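Local coordinates for protein ADP-ribosyltransferase (Staphylococcus aureus, PDB 1OJQ) that binds NAD(+) and acts as a mono-ADP-ribosyltransferase of the C3 exoenzyme type, moving ADP-ribose from the dinucleotide to a protein acceptor, at residues S75-V81 with L158-A164; D102-L106 with L118-L122. All blocks are in the same frame, centred on the assembly; numbering follows the deposited sequence.

Contact 1. Residues S75-V81 with L158-A164; sequences SVTPDSV and LPKGTKA
Val81 and Leu158 form an antiparallel hydrogen-bonded pair, Leu158 N reaching Val81 O at 2.7 Å; a second, isolated bridge pairs Val76 with Lys163, and Thr77 holds the loops together between the two. Thr77 N donates to Thr162 O, and Thr77 O receives Gly161 N at 2.9 Å. With chi1 at 55°, Thr77 OG1 is tucked between the backbone N and the carbonyl carbon and turned to Pro159 O, which it meets at 2.9 Å; that carbonyl also takes Thr162 N, so one oxygen holds both the type II turn Pro159-Thr162 and the facing loop. The methyl Thr77 CG2, beside the backbone N, packs on Ala164 CB at 3.8 Å. At one end Ser75 OG donates to Ala164 O over 2.6 Å while Ala164 N returns a bond to Ser75 O. The extended Lys160 chain runs alongside Pro78, CE lying 3.3 Å from Pro78 O; water 1 donates to Asp79 OD2 and accepts only weakly from Lys160 NZ. Trp15 of helix 9-23 binds Asp79 OD1 through NE1 and, with Leu19, covers Pro78. The whole is a loop-to-loop extension of the edge pairing between strands 81-87 and 152-158 in the mixed sheet of the ADP-ribosyltransferase fold.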
ATOM      1  N   SER A  75       2.199 -15.875  -5.018  1.00  7.21           N
ATOM      2  CA  SER A  75       1.835 -15.275  -6.302  1.00  4.85           C
ATOM      3  C   SER A  75       2.733 -14.072  -6.590  1.00  8.62           C
ATOM      4  O   SER A  75       3.161 -13.337  -5.698  1.00 11.30           O
ATOM      5  CB  SER A  75       0.370 -14.846  -6.395  1.00 10.03           C
ATOM      6  OG  SER A  75      -0.046 -14.089  -5.269  1.00 11.01           O
ATOM      7  N   VAL A  76       2.982 -13.909  -7.882  1.00  8.74           N
ATOM      8  CA  VAL A  76       3.689 -12.723  -8.356  1.00  7.75           C
ATOM      9  C   VAL A  76       2.817 -11.998  -9.357  1.00 10.60           C
ATOM     10  O   VAL A  76       1.897 -12.539  -9.975  1.00  8.89           O
ATOM     11  CB  VAL A  76       5.054 -13.048  -8.990  1.00  6.09           C
ATOM     12  CG1 VAL A  76       5.959 -13.693  -7.947  1.00 10.39           C
ATOM     13  CG2 VAL A  76       4.904 -13.930 -10.224  1.00  9.44           C
ATOM     14  N   THR A  77       3.086 -10.706  -9.543  1.00  5.70           N
ATOM     15  CA  THR A  77       2.281  -9.985 -10.523  1.00  6.03           C
ATOM     16  C   THR A  77       2.534 -10.469 -11.949  1.00  5.62           C
ATOM     17  O   THR A  77       3.688 -10.554 -12.368  1.00  8.26           O
ATOM     18  CB  THR A  77       2.584  -8.467 -10.459  1.00  9.20           C
ATOM     19  OG1 THR A  77       3.999  -8.293 -10.628  1.00  7.23           O
ATOM     20  CG2 THR A  77       2.213  -7.892  -9.095  1.00  8.76           C
ATOM     21  N   PRO A  78       1.488 -10.794 -12.689  1.00  8.75           N
ATOM     22  CA  PRO A  78       1.686 -11.240 -14.079  1.00  9.62           C
ATOM     23  C   PRO A  78       1.945 -10.092 -15.038  1.00 10.16           C
ATOM     24  O   PRO A  78       2.317 -10.315 -16.193  1.00  9.18           O
ATOM     25  CB  PRO A  78       0.330 -11.894 -14.389  1.00 11.24           C
ATOM     26  CG  PRO A  78      -0.642 -11.035 -13.625  1.00 10.36           C
ATOM     27  CD  PRO A  78       0.062 -10.797 -12.310  1.00  8.83           C
ATOM     28  N   ASP A  79       1.749  -8.852 -14.608  1.00 11.72           N
ATOM     29  CA  ASP A  79       2.075  -7.646 -15.369  1.00  8.09           C
ATOM     30  C   ASP A  79       2.646  -6.589 -14.415  1.00  8.40           C
ATOM     31  O   ASP A  79       2.331  -6.635 -13.231  1.00 10.08           O
ATOM     32  CB  ASP A  79       0.877  -7.007 -16.059  1.00  7.94           C
ATOM     33  CG  ASP A  79       0.090  -7.955 -16.946  1.00 15.26           C
ATOM     34  OD1 ASP A  79      -0.941  -8.514 -16.524  1.00 11.65           O
ATOM     35  OD2 ASP A  79       0.537  -8.147 -18.097  1.00 12.88           O
ATOM     36  N   SER A  80       3.414  -5.650 -14.954  1.00  7.82           N
ATOM     37  CA  SER A  80       3.689  -4.433 -14.183  1.00 10.50           C
ATOM     38  C   SER A  80       2.338  -3.788 -13.901  1.00 10.25           C
ATOM     39  O   SER A  80       1.464  -3.803 -14.782  1.00  8.88           O
ATOM     40  CB  SER A  80       4.622  -3.538 -14.982  1.00 13.67           C
ATOM     41  OG  SER A  80       4.644  -2.210 -14.500  1.00 24.43           O
ATOM     42  N   VAL A  81       2.097  -3.243 -12.709  1.00  5.30           N
ATOM     43  CA  VAL A  81       0.757  -2.702 -12.442  1.00  5.51           C
ATOM     44  C   VAL A  81       0.818  -1.578 -11.414  1.00  9.35           C
ATOM     45  O   VAL A  81       1.715  -1.640 -10.563  1.00  9.64           O
ATOM     46  CB  VAL A  81      -0.182  -3.816 -11.912  1.00 11.24           C
ATOM     47  CG1 VAL A  81       0.404  -4.482 -10.668  1.00  6.91           C
ATOM     48  CG2 VAL A  81      -1.582  -3.299 -11.608  1.00  8.43           C
ATOM     49  N   LEU A 158       4.219  -1.391  -9.459  1.00  5.21           N
ATOM     50  CA  LEU A 158       4.814  -2.653  -9.068  1.00  4.12           C
ATOM     51  C   LEU A 158       5.475  -3.306 -10.282  1.00  7.05           C
ATOM     52  O   LEU A 158       4.783  -3.445 -11.295  1.00  8.79           O
ATOM     53  CB  LEU A 158       3.767  -3.644  -8.564  1.00  8.99           C
ATOM     54  CG  LEU A 158       2.880  -3.181  -7.416  1.00 10.28           C
ATOM     55  CD1 LEU A 158       1.968  -4.315  -6.981  1.00 13.47           C
ATOM     56  CD2 LEU A 158       3.746  -2.672  -6.266  1.00  8.39           C
ATOM     57  N   PRO A 159       6.718  -3.689 -10.192  1.00  5.04           N
ATOM     58  CA  PRO A 159       7.351  -4.382 -11.329  1.00  6.67           C
ATOM     59  C   PRO A 159       6.671  -5.700 -11.663  1.00 13.69           C
ATOM     60  O   PRO A 159       6.130  -6.397 -10.801  1.00 11.29           O
ATOM     61  CB  PRO A 159       8.757  -4.685 -10.806  1.00  8.25           C
ATOM     62  CG  PRO A 159       9.001  -3.712  -9.697  1.00 11.88           C
ATOM     63  CD  PRO A 159       7.656  -3.487  -9.065  1.00  6.40           C
ATOM     64  N   LYS A 160       6.693  -6.071 -12.940  1.00  5.97           N
ATOM     65  CA  LYS A 160       6.199  -7.405 -13.274  1.00  5.11           C
ATOM     66  C   LYS A 160       7.022  -8.447 -12.541  1.00  6.89           C
ATOM     67  O   LYS A 160       8.251  -8.380 -12.410  1.00  9.48           O
ATOM     68  CB  LYS A 160       6.263  -7.562 -14.790  1.00  6.98           C
ATOM     69  CG  LYS A 160       5.845  -8.929 -15.279  1.00 10.74           C
ATOM     70  CD  LYS A 160       5.983  -9.074 -16.796  1.00 14.93           C
ATOM     71  CE  LYS A 160       5.489 -10.488 -17.154  1.00 15.69           C
ATOM     72  NZ  LYS A 160       5.222 -10.541 -18.621  1.00 23.48           N
ATOM     73  N   GLY A 161       6.328  -9.456 -12.039  1.00  6.83           N
ATOM     74  CA  GLY A 161       7.005 -10.565 -11.391  1.00  8.94           C
ATOM     75  C   GLY A 161       7.372 -10.337  -9.941  1.00 11.52           C
ATOM     76  O   GLY A 161       8.071 -11.168  -9.348  1.00  9.94           O
ATOM     77  N   THR A 162       6.923  -9.238  -9.335  1.00  7.47           N
ATOM     78  CA  THR A 162       7.182  -9.029  -7.900  1.00  6.81           C
ATOM     79  C   THR A 162       6.143  -9.766  -7.051  1.00  8.42           C
ATOM     80  O   THR A 162       5.006 -10.021  -7.482  1.00  6.46           O
ATOM     81  CB  THR A 162       7.219  -7.511  -7.616  1.00  8.57           C
ATOM     82  OG1 THR A 162       7.924  -7.253  -6.403  1.00  7.44           O
ATOM     83  CG2 THR A 162       5.814  -6.942  -7.423  1.00  9.26           C
ATOM     84  N   LYS A 163       6.523 -10.127  -5.820  1.00  7.97           N
ATOM     85  CA  LYS A 163       5.589 -10.843  -4.944  1.00  7.77           C
ATOM     86  C   LYS A 163       4.401  -9.956  -4.610  1.00  8.19           C
ATOM     87  O   LYS A 163       4.586  -8.797  -4.221  1.00  6.60           O
ATOM     88  CB  LYS A 163       6.285 -11.274  -3.658  1.00  6.07           C
ATOM     89  CG  LYS A 163       7.318 -12.379  -3.856  1.00 11.19           C
ATOM     90  CD  LYS A 163       7.967 -12.745  -2.529  1.00 14.76           C
ATOM     91  CE  LYS A 163       9.035 -13.808  -2.702  1.00 29.21           C
ATOM     92  NZ  LYS A 163      10.059 -13.426  -3.725  1.00 32.86           N
ATOM     93  N   ALA A 164       3.194 -10.479  -4.742  1.00  5.79           N
ATOM     94  CA  ALA A 164       1.995  -9.704  -4.392  1.00 10.72           C
ATOM     95  C   ALA A 164       0.792 -10.635  -4.254  1.00  7.86           C
ATOM     96  O   ALA A 164       0.656 -11.553  -5.067  1.00  8.40           O
ATOM     97  CB  ALA A 164       1.726  -8.655  -5.455  1.00  8.42           C
TER
HETATM   98  O   HOH W   1       2.938  -8.002 -19.053  1.00 23.32           O

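Contact 2. Residues D102-L106 with L118-L122; sequences DLHML and LVSKL
Leu118 reaches across from helix 116-126 to lie against helix 100-106, where Leu106 and Asp102 receive it. The axes of the two short segments come no closer than 11.0 Å and their directions differ by 135°, and side chains span the distance between them. Leu118 does this with both branches. Its CG stands anti to the carbonyl carbon (chi1 -75°), and from there CD1 presses on the backbone of the other helix, 3.6 Å from Leu106 N, with Met105 CB also beside it. CD2 takes the other direction, toward Asp102, whose OD1 is 3.9 Å away.

Leu106 and Leu118 run by one another pointing contrary ways: Leu106 CD1 packs on Leu118 CB at 4.0 Å, while Leu106 CD2 faces Leu122 CD1 at 4.3 Å. Leu92 of a neighbouring loop touches both Leu106 and Leu122, continuing the apolar layer away from the charged side.

Asp102 supplies the polar edge. Lys121, extended along its whole length, lies roughly perpendicular to it and brings NZ to Asp102 OD2 at 2.7 Å, on the syn side and 24° out of the carboxylate plane. Thr99 N binds the same oxygen, and water 2 donates to OD1 and accepts from NZ, adding an indirect link to the salt bridge. Held by the ammonium and by Thr99 N, the carboxylate probably stays charged.

Val119 and Leu122 also rest on strand 187-196. The arrangement is a helix-helix packing of leucines flanked by a salt bridge, joining helix 100-106 to the sheet by way of helix 116-126.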
ATOM      1  N   ASP A 102       4.265  23.284   8.559  1.00  6.13           N
ATOM      2  CA  ASP A 102       3.939  22.991   7.168  1.00  7.38           C
ATOM      3  C   ASP A 102       2.669  22.136   7.106  1.00  8.09           C
ATOM      4  O   ASP A 102       1.757  22.416   6.323  1.00  9.96           O
ATOM      5  CB  ASP A 102       5.058  22.274   6.421  1.00  3.54           C
ATOM      6  CG  ASP A 102       6.294  23.134   6.231  1.00 10.10           C
ATOM      7  OD1 ASP A 102       6.156  24.377   6.174  1.00 11.49           O
ATOM      8  OD2 ASP A 102       7.396  22.545   6.139  1.00 11.08           O
ATOM      9  N   LEU A 103       2.639  21.111   7.956  1.00  6.22           N
ATOM     10  CA  LEU A 103       1.481  20.220   7.975  1.00  7.70           C
ATOM     11  C   LEU A 103       0.224  20.953   8.415  1.00  4.17           C
ATOM     12  O   LEU A 103      -0.869  20.731   7.876  1.00  6.89           O
ATOM     13  CB  LEU A 103       1.743  19.063   8.941  1.00  9.34           C
ATOM     14  CG  LEU A 103       0.783  17.880   8.851  1.00 17.52           C
ATOM     15  CD1 LEU A 103       0.718  17.356   7.423  1.00 27.02           C
ATOM     16  CD2 LEU A 103       1.217  16.778   9.811  1.00 13.24           C
ATOM     17  N   HIS A 104       0.422  21.799   9.439  1.00  7.44           N
ATOM     18  CA  HIS A 104      -0.717  22.570   9.936  1.00 10.87           C
ATOM     19  C   HIS A 104      -1.296  23.449   8.833  1.00 11.30           C
ATOM     20  O   HIS A 104      -2.511  23.509   8.635  1.00 12.08           O
ATOM     21  CB  HIS A 104      -0.302  23.434  11.130  1.00  5.50           C
ATOM     22  CG  HIS A 104      -1.372  24.401  11.554  1.00  8.10           C
ATOM     23  ND1 HIS A 104      -2.546  23.993  12.155  1.00 13.48           N
ATOM     24  CD2 HIS A 104      -1.421  25.752  11.478  1.00 11.58           C
ATOM     25  CE1 HIS A 104      -3.276  25.074  12.421  1.00 16.61           C
ATOM     26  NE2 HIS A 104      -2.619  26.157  12.018  1.00 13.51           N
ATOM     27  N   MET A 105      -0.397  24.124   8.113  1.00  5.88           N
ATOM     28  CA  MET A 105      -0.850  24.985   7.012  1.00 10.49           C
ATOM     29  C   MET A 105      -1.412  24.162   5.853  1.00  9.04           C
ATOM     30  O   MET A 105      -2.356  24.599   5.193  1.00 11.59           O
ATOM     31  CB  MET A 105       0.281  25.879   6.513  1.00  6.46           C
ATOM     32  CG  MET A 105       0.758  26.860   7.590  1.00  8.80           C
ATOM     33  SD  MET A 105       2.030  27.969   6.957  1.00 14.66           S
ATOM     34  CE  MET A 105       3.439  26.874   6.783  1.00 10.98           C
ATOM     35  N   LEU A 106      -0.829  22.986   5.612  1.00  6.79           N
ATOM     36  CA  LEU A 106      -1.330  22.131   4.533  1.00 11.54           C
ATOM     37  C   LEU A 106      -2.807  21.800   4.728  1.00 11.07           C
ATOM     38  O   LEU A 106      -3.601  21.799   3.774  1.00  9.06           O
ATOM     39  CB  LEU A 106      -0.512  20.833   4.437  1.00  9.01           C
ATOM     40  CG  LEU A 106      -0.829  19.951   3.215  1.00  8.67           C
ATOM     41  CD1 LEU A 106      -0.586  20.702   1.912  1.00 10.22           C
ATOM     42  CD2 LEU A 106      -0.021  18.660   3.237  1.00  9.76           C
ATOM     43  N   LEU A 118       3.107  24.435  -0.857  1.00  6.90           N
ATOM     44  CA  LEU A 118       3.434  23.390   0.115  1.00  7.91           C
ATOM     45  C   LEU A 118       3.550  22.039  -0.575  1.00  7.85           C
ATOM     46  O   LEU A 118       4.387  21.231  -0.192  1.00  7.84           O
ATOM     47  CB  LEU A 118       2.393  23.357   1.232  1.00 12.11           C
ATOM     48  CG  LEU A 118       2.491  24.492   2.263  1.00  9.07           C
ATOM     49  CD1 LEU A 118       1.217  24.529   3.102  1.00  5.18           C
ATOM     50  CD2 LEU A 118       3.711  24.345   3.147  1.00 10.63           C
ATOM     51  N   VAL A 119       2.712  21.793  -1.599  1.00  8.39           N
ATOM     52  CA  VAL A 119       2.832  20.497  -2.302  1.00  8.87           C
ATOM     53  C   VAL A 119       4.140  20.486  -3.084  1.00  8.03           C
ATOM     54  O   VAL A 119       4.794  19.455  -3.209  1.00  6.96           O
ATOM     55  CB  VAL A 119       1.641  20.222  -3.230  1.00  8.74           C
ATOM     56  CG1 VAL A 119       1.796  18.905  -3.978  1.00 14.02           C
ATOM     57  CG2 VAL A 119       0.360  20.229  -2.417  1.00  7.00           C
ATOM     58  N   SER A 120       4.507  21.666  -3.595  1.00  8.05           N
ATOM     59  CA  SER A 120       5.807  21.781  -4.252  1.00  9.98           C
ATOM     60  C   SER A 120       6.931  21.483  -3.283  1.00 11.46           C
ATOM     61  O   SER A 120       7.925  20.819  -3.606  1.00 11.64           O
ATOM     62  CB  SER A 120       5.962  23.176  -4.863  0.50  8.34           C
ATOM     63  OG  SER A 120       5.242  23.199  -6.087  0.50  8.67           O
ATOM     64  N   LYS A 121       6.794  21.966  -2.047  1.00 10.45           N
ATOM     65  CA  LYS A 121       7.800  21.645  -1.031  1.00 10.34           C
ATOM     66  C   LYS A 121       7.895  20.144  -0.808  1.00 12.07           C
ATOM     67  O   LYS A 121       8.969  19.534  -0.696  1.00 13.10           O
ATOM     68  CB  LYS A 121       7.446  22.361   0.289  1.00  8.24           C
ATOM     69  CG  LYS A 121       8.486  22.174   1.377  1.00  9.89           C
ATOM     70  CD  LYS A 121       8.294  23.113   2.561  1.00  9.70           C
ATOM     71  CE  LYS A 121       9.500  23.046   3.487  1.00  9.48           C
ATOM     72  NZ  LYS A 121       9.324  23.880   4.704  1.00  8.72           N
ATOM     73  N   LEU A 122       6.727  19.497  -0.723  1.00  6.57           N
ATOM     74  CA  LEU A 122       6.681  18.050  -0.504  1.00  9.66           C
ATOM     75  C   LEU A 122       7.434  17.323  -1.619  1.00 11.20           C
ATOM     76  O   LEU A 122       8.227  16.413  -1.377  1.00 11.88           O
ATOM     77  CB  LEU A 122       5.241  17.549  -0.437  1.00  9.08           C
ATOM     78  CG  LEU A 122       4.520  17.550   0.911  1.00 13.52           C
ATOM     79  CD1 LEU A 122       3.075  17.101   0.702  1.00  6.95           C
ATOM     80  CD2 LEU A 122       5.201  16.654   1.943  1.00 15.83           C
TER
HETATM   81  O   HOH W   2       7.186  26.117   4.376  1.00 22.61           O

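How the contacts relate
Followed from the N terminus, the chain leaves helix 59-73 and enters the first half of contact 1 at 75-81, then runs through strand 81-87 before reaching helix 100-106. Helix 116-126 then turns back onto helix 100-106, and contact 2 closes a short loop, only 11 residues lying between its segments. The chain goes on through strands 130-133, 137-140 and 152-158 to the second half of contact 1, which closes a far longer loop of 76 intervening residues; the smaller closure thus falls wholly within the larger. The two lie on opposite sides of the chain's centre, their own centres 33 Å apart. Contact 1 joins loops at the edge of the mixed sheet, contact 2 a helical pair beside strand 187-196.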